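PDB 5MXZ: cytochrome c-552 Ks_3358 from Candidatus Kuenenia stuttgartiensis, which binds a covalently attached heme c and probably serves as a small electron carrier in this anammox bacterium. Local coordinates for residues L8-C13 / H17-N22. The protein carries 1 engineered substitution. Residues are numbered along the deposited sequence; the frame is centred on the assembly and turned at random.
Sequences LFLQHC and HGVDGN. Engineered in segment 8-13: F9 (natural residue Tyr). With ZN (zinc ion), chain J; HEC (heme c), chain B; EDO (1,2-ethanediol), chain O; EDO (1,2-ethanediol), chain N.
The backbone of H17 donates from N to C13 O at 2.9 Å with an N-H...O angle of 165°, a bond that closes the turn just past the end of helix 5-12, at C13, the first residue to leave helical angles; the chain then makes a type I beta turn, G18 to G21. F9, an engineered residue (Tyr in the natural protein), reaches toward the loop with CG anti to its own N (chi1 -169°). Its CE2 lies 3.2 Å from H17 O and its CZ 3.8 Å from H17 CB, and G18 O lies at the ring edge, near its plane. Within 8-13, C13 CB lies 3.5 Å above the plane of the same ring, offset toward the rim. The spacing C13, C16, H17 is the CXXCH heme-attachment motif of class I cytochromes c, and C13 SG is bonded to HEC CAB. H17 NE2 binds HEC FE at 2.1 Å, M61 being the other axial ligand. F35 stacks on the H17 imidazole from outside the two segments. Nearer the surface, one methyl of each side chain meets the other where L10 CD2 touches V19 CG1 at 3.6 Å. A 1,2-ethanediol hydrogen-bonds through O2 to G18 O at 3.2 Å, and the same O2 is 3.4 Å from F9 CZ.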
ATOM      1  N   LEU A   8      -2.439   8.030  -7.216  1.00 34.56           N
ATOM      2  CA  LEU A   8      -1.128   7.478  -6.854  1.00 33.79           C
ATOM      3  C   LEU A   8      -1.171   5.961  -6.695  1.00 32.26           C
ATOM      4  O   LEU A   8      -0.250   5.268  -7.133  1.00 32.28           O
ATOM      5  CB  LEU A   8      -0.587   8.122  -5.568  1.00 32.82           C
ATOM      6  CG  LEU A   8      -0.193   9.598  -5.588  1.00 33.81           C
ATOM      7  CD1 LEU A   8      -0.038  10.087  -4.155  1.00 33.27           C
ATOM      8  CD2 LEU A   8       1.076   9.846  -6.397  1.00 33.98           C
ATOM      9  N   PHE A   9      -2.246   5.455  -6.083  1.00 31.04           N
ATOM     10  CA  PHE A   9      -2.423   4.019  -5.865  1.00 30.85           C
ATOM     11  C   PHE A   9      -2.560   3.258  -7.182  1.00 30.98           C
ATOM     12  O   PHE A   9      -1.974   2.190  -7.346  1.00 29.56           O
ATOM     13  CB  PHE A   9      -3.633   3.747  -4.967  1.00 30.62           C
ATOM     14  CG  PHE A   9      -3.725   2.323  -4.482  1.00 30.70           C
ATOM     15  CD1 PHE A   9      -3.090   1.930  -3.298  1.00 30.49           C
ATOM     16  CD2 PHE A   9      -4.456   1.372  -5.198  1.00 30.33           C
ATOM     17  CE1 PHE A   9      -3.175   0.616  -2.842  1.00 30.70           C
ATOM     18  CE2 PHE A   9      -4.535   0.057  -4.750  1.00 30.08           C
ATOM     19  CZ  PHE A   9      -3.896  -0.320  -3.571  1.00 29.21           C
ATOM     20  N   LEU A  10      -3.342   3.819  -8.105  1.00 33.16           N
ATOM     21  CA  LEU A  10      -3.556   3.235  -9.429  1.00 34.85           C
ATOM     22  C   LEU A  10      -2.272   3.230 -10.263  1.00 36.78           C
ATOM     23  O   LEU A  10      -2.042   2.304 -11.047  1.00 37.60           O
ATOM     24  CB  LEU A  10      -4.695   3.962 -10.169  1.00 36.29           C
ATOM     25  CG  LEU A  10      -6.121   3.939  -9.585  1.00 36.07           C
ATOM     26  CD1 LEU A  10      -7.044   4.916 -10.302  1.00 36.13           C
ATOM     27  CD2 LEU A  10      -6.722   2.539  -9.576  1.00 35.97           C
ATOM     28  N   GLN A  11      -1.443   4.256 -10.065  1.00 37.82           N
ATOM     29  CA  GLN A  11      -0.151   4.403 -10.742  1.00 39.83           C
ATOM     30  C   GLN A  11       0.937   3.481 -10.193  1.00 39.19           C
ATOM     31  O   GLN A  11       1.741   2.955 -10.964  1.00 38.62           O
ATOM     32  CB  GLN A  11       0.345   5.852 -10.644  1.00 43.66           C
ATOM     33  CG  GLN A  11      -0.299   6.841 -11.610  1.00 48.51           C
ATOM     34  CD  GLN A  11      -0.026   8.309 -11.263  1.00 52.59           C
ATOM     35  OE1 GLN A  11       0.594   8.633 -10.239  1.00 54.61           O
ATOM     36  NE2 GLN A  11      -0.494   9.208 -12.126  1.00 54.26           N
ATOM     37  N   HIS A  12       0.967   3.296  -8.869  1.00 36.22           N
ATOM     38  CA  HIS A  12       2.129   2.701  -8.192  1.00 35.56           C
ATOM     39  C   HIS A  12       1.901   1.387  -7.440  1.00 32.80           C
ATOM     40  O   HIS A  12       2.865   0.677  -7.150  1.00 32.09           O
ATOM     41  CB  HIS A  12       2.757   3.713  -7.225  1.00 36.58           C
ATOM     42  CG  HIS A  12       3.262   4.957  -7.890  1.00 39.54           C
ATOM     43  ND1 HIS A  12       4.429   4.988  -8.623  1.00 40.11           N
ATOM     44  CD2 HIS A  12       2.758   6.213  -7.929  1.00 40.14           C
ATOM     45  CE1 HIS A  12       4.624   6.212  -9.084  1.00 40.97           C
ATOM     46  NE2 HIS A  12       3.625   6.974  -8.676  1.00 40.85           N
ATOM     47  N   CYS A  13       0.650   1.071  -7.113  1.00 31.75           N
ATOM     48  CA  CYS A  13       0.363  -0.003  -6.148  1.00 30.77           C
ATOM     49  C   CYS A  13      -0.574  -1.090  -6.664  1.00 31.26           C
ATOM     50  O   CYS A  13      -0.482  -2.246  -6.236  1.00 30.97           O
ATOM     51  CB  CYS A  13      -0.221   0.581  -4.856  1.00 29.56           C
ATOM     52  SG  CYS A  13       0.450   2.178  -4.316  1.00 28.37           S
ATOM     53  N   HIS A  17      -1.337  -4.808  -5.258  1.00 29.20           N
ATOM     54  CA  HIS A  17      -2.501  -4.678  -4.375  1.00 30.74           C
ATOM     55  C   HIS A  17      -3.685  -4.142  -5.184  1.00 34.30           C
ATOM     56  O   HIS A  17      -3.720  -2.948  -5.521  1.00 37.32           O
ATOM     57  CB  HIS A  17      -2.214  -3.704  -3.232  1.00 28.16           C
ATOM     58  CG  HIS A  17      -0.938  -3.966  -2.494  1.00 26.86           C
ATOM     59  ND1 HIS A  17      -0.823  -4.943  -1.530  1.00 26.06           N
ATOM     60  CD2 HIS A  17       0.268  -3.352  -2.554  1.00 25.81           C
ATOM     61  CE1 HIS A  17       0.405  -4.934  -1.039  1.00 25.10           C
ATOM     62  NE2 HIS A  17       1.085  -3.972  -1.639  1.00 24.93           N
ATOM     63  N   GLY A  18      -4.651  -5.004  -5.495  1.00 36.61           N
ATOM     64  CA  GLY A  18      -5.842  -4.598  -6.262  1.00 38.31           C
ATOM     65  C   GLY A  18      -6.712  -3.585  -5.530  1.00 41.77           C
ATOM     66  O   GLY A  18      -6.658  -3.485  -4.296  1.00 42.44           O
ATOM     67  N   VAL A  19      -7.531  -2.851  -6.287  1.00 44.11           N
ATOM     68  CA  VAL A  19      -8.410  -1.804  -5.721  1.00 44.69           C
ATOM     69  C   VAL A  19      -9.465  -2.323  -4.737  1.00 45.47           C
ATOM     70  O   VAL A  19      -9.889  -1.590  -3.840  1.00 46.54           O
ATOM     71  CB  VAL A  19      -9.076  -0.905  -6.798  1.00 46.65           C
ATOM     72  CG1 VAL A  19      -8.025  -0.078  -7.522  1.00 47.09           C
ATOM     73  CG2 VAL A  19      -9.915  -1.714  -7.785  1.00 47.66           C
ATOM     74  N   ASP A  20      -9.869  -3.582  -4.904  1.00 45.23           N
ATOM     75  CA  ASP A  20     -10.904  -4.196  -4.061  1.00 44.95           C
ATOM     76  C   ASP A  20     -10.434  -4.591  -2.648  1.00 45.65           C
ATOM     77  O   ASP A  20     -11.226  -5.099  -1.844  1.00 45.14           O
ATOM     78  CB  ASP A  20     -11.565  -5.387  -4.787  1.00 45.53           C
ATOM     79  CG  ASP A  20     -10.570  -6.473  -5.210  1.00 46.11           C
ATOM     80  OD1 ASP A  20      -9.337  -6.301  -5.069  1.00 44.44           O
ATOM     81  OD2 ASP A  20     -11.038  -7.522  -5.705  1.00 47.07           O
ATOM     82  N   GLY A  21      -9.156  -4.344  -2.349  1.00 42.86           N
ATOM     83  CA  GLY A  21      -8.561  -4.724  -1.066  1.00 43.08           C
ATOM     84  C   GLY A  21      -7.988  -6.133  -1.052  1.00 42.34           C
ATOM     85  O   GLY A  21      -7.714  -6.685   0.020  1.00 41.97           O
ATOM     86  N   ASN A  22      -7.797  -6.697  -2.247  1.00 40.15           N
ATOM     87  CA  ASN A  22      -7.277  -8.053  -2.432  1.00 38.17           C
ATOM     88  C   ASN A  22      -6.042  -8.011  -3.324  1.00 35.91           C
ATOM     89  O   ASN A  22      -6.048  -7.305  -4.337  1.00 36.60           O
ATOM     90  CB  ASN A  22      -8.335  -8.956  -3.080  1.00 40.05           C
ATOM     91  CG  ASN A  22      -9.594  -9.086  -2.245  1.00 42.15           C
ATOM     92  OD1 ASN A  22      -9.549  -9.485  -1.082  1.00 44.40           O
ATOM     93  ND2 ASN A  22     -10.731  -8.756  -2.841  1.00 44.00           N
TER
HETATM   94 ZN    ZN J 208       3.532   8.826 -10.135  1.00 81.78          ZN
HETATM   95 FE   HEC B 200       2.985  -3.279  -1.091  1.00 23.46          FE
HETATM   96  CHA HEC B 200       3.213  -5.137   1.794  1.00 23.76           C
HETATM   97  CHB HEC B 200       1.212  -0.850   0.571  1.00 23.25           C
HETATM   98  CHC HEC B 200       3.307  -1.223  -3.842  1.00 23.15           C
HETATM   99  CHD HEC B 200       4.001  -5.974  -2.933  1.00 23.22           C
HETATM  100  NA  HEC B 200       2.344  -3.024   0.880  1.00 23.03           N
HETATM  101  C1A HEC B 200       2.447  -3.892   1.896  1.00 24.33           C
HETATM  102  C2A HEC B 200       1.854  -3.448   3.174  1.00 23.66           C
HETATM  103  C3A HEC B 200       1.254  -2.155   2.823  1.00 23.26           C
HETATM  104  C4A HEC B 200       1.614  -2.015   1.386  1.00 23.50           C
HETATM  105  CMA HEC B 200       0.484  -1.209   3.715  1.00 23.08           C
HETATM  106  CAA HEC B 200       1.838  -4.219   4.468  1.00 24.48           C
HETATM  107  CBA HEC B 200       2.677  -3.721   5.615  1.00 25.28           C
HETATM  108  CGA HEC B 200       2.277  -4.542   6.825  1.00 25.88           C
HETATM  109  O1A HEC B 200       1.440  -5.467   6.727  1.00 25.55           O
HETATM  110  O2A HEC B 200       2.809  -4.261   7.906  1.00 27.66           O
HETATM  111  NB  HEC B 200       2.381  -1.332  -1.555  1.00 23.41           N
HETATM  112  C1B HEC B 200       1.649  -0.490  -0.783  1.00 23.34           C
HETATM  113  C2B HEC B 200       1.344   0.841  -1.381  1.00 24.09           C
HETATM  114  C3B HEC B 200       1.990   0.691  -2.692  1.00 24.05           C
HETATM  115  C4B HEC B 200       2.568  -0.663  -2.705  1.00 23.65           C
HETATM  116  CMB HEC B 200       0.569   1.996  -0.800  1.00 24.59           C
HETATM  117  CAB HEC B 200       2.078   1.679  -3.778  1.00 25.50           C
HETATM  118  CBB HEC B 200       2.931   2.898  -3.498  1.00 25.11           C
HETATM  119  NC  HEC B 200       3.585  -3.544  -3.075  1.00 22.98           N
HETATM  120  C1C HEC B 200       3.601  -2.642  -4.078  1.00 23.48           C
HETATM  121  C2C HEC B 200       4.026  -3.165  -5.410  1.00 23.16           C
HETATM  122  C3C HEC B 200       4.239  -4.587  -5.098  1.00 23.52           C
HETATM  123  C4C HEC B 200       3.914  -4.709  -3.662  1.00 23.85           C
HETATM  124  CMC HEC B 200       4.180  -2.423  -6.713  1.00 23.68           C
HETATM  125  CAC HEC B 200       4.639  -5.683  -6.033  1.00 24.42           C
HETATM  126  CBC HEC B 200       5.965  -5.591  -6.746  1.00 24.97           C
HETATM  127  ND  HEC B 200       3.551  -5.227  -0.632  1.00 23.83           N
HETATM  128  C1D HEC B 200       3.937  -6.196  -1.483  1.00 24.05           C
HETATM  129  C2D HEC B 200       4.289  -7.487  -0.854  1.00 23.87           C
HETATM  130  C3D HEC B 200       4.041  -7.232   0.571  1.00 23.76           C
HETATM  131  C4D HEC B 200       3.587  -5.825   0.566  1.00 23.82           C
HETATM  132  CMD HEC B 200       4.762  -8.758  -1.509  1.00 23.29           C
HETATM  133  CAD HEC B 200       4.236  -8.132   1.759  1.00 23.92           C
HETATM  134  CBD HEC B 200       5.576  -7.683   2.367  1.00 24.50           C
HETATM  135  CGD HEC B 200       5.531  -7.330   3.846  1.00 25.64           C
HETATM  136  O1D HEC B 200       6.618  -7.150   4.446  1.00 25.98           O
HETATM  137  O2D HEC B 200       4.438  -7.221   4.451  1.00 24.97           O
HETATM  138  C1  EDO O 213      -7.775  -9.418  -7.766  1.00 61.58           C
HETATM  139  O1  EDO O 213      -7.542  -8.287  -6.917  1.00 60.50           O
HETATM  140  C2  EDO O 213      -9.275  -9.654  -7.905  1.00 61.27           C
HETATM  141  O2  EDO O 213      -9.863  -9.738  -6.601  1.00 61.44           O
HETATM  142  C1  EDO N 212      -8.624  -0.905  -0.700  1.00 48.49           C
HETATM  143  O1  EDO N 212      -8.012  -1.184   0.564  1.00 48.42           O
HETATM  144  C2  EDO N 212      -7.562  -0.432  -1.686  1.00 48.84           C
HETATM  145  O2  EDO N 212      -6.547  -1.434  -1.798  1.00 49.87           O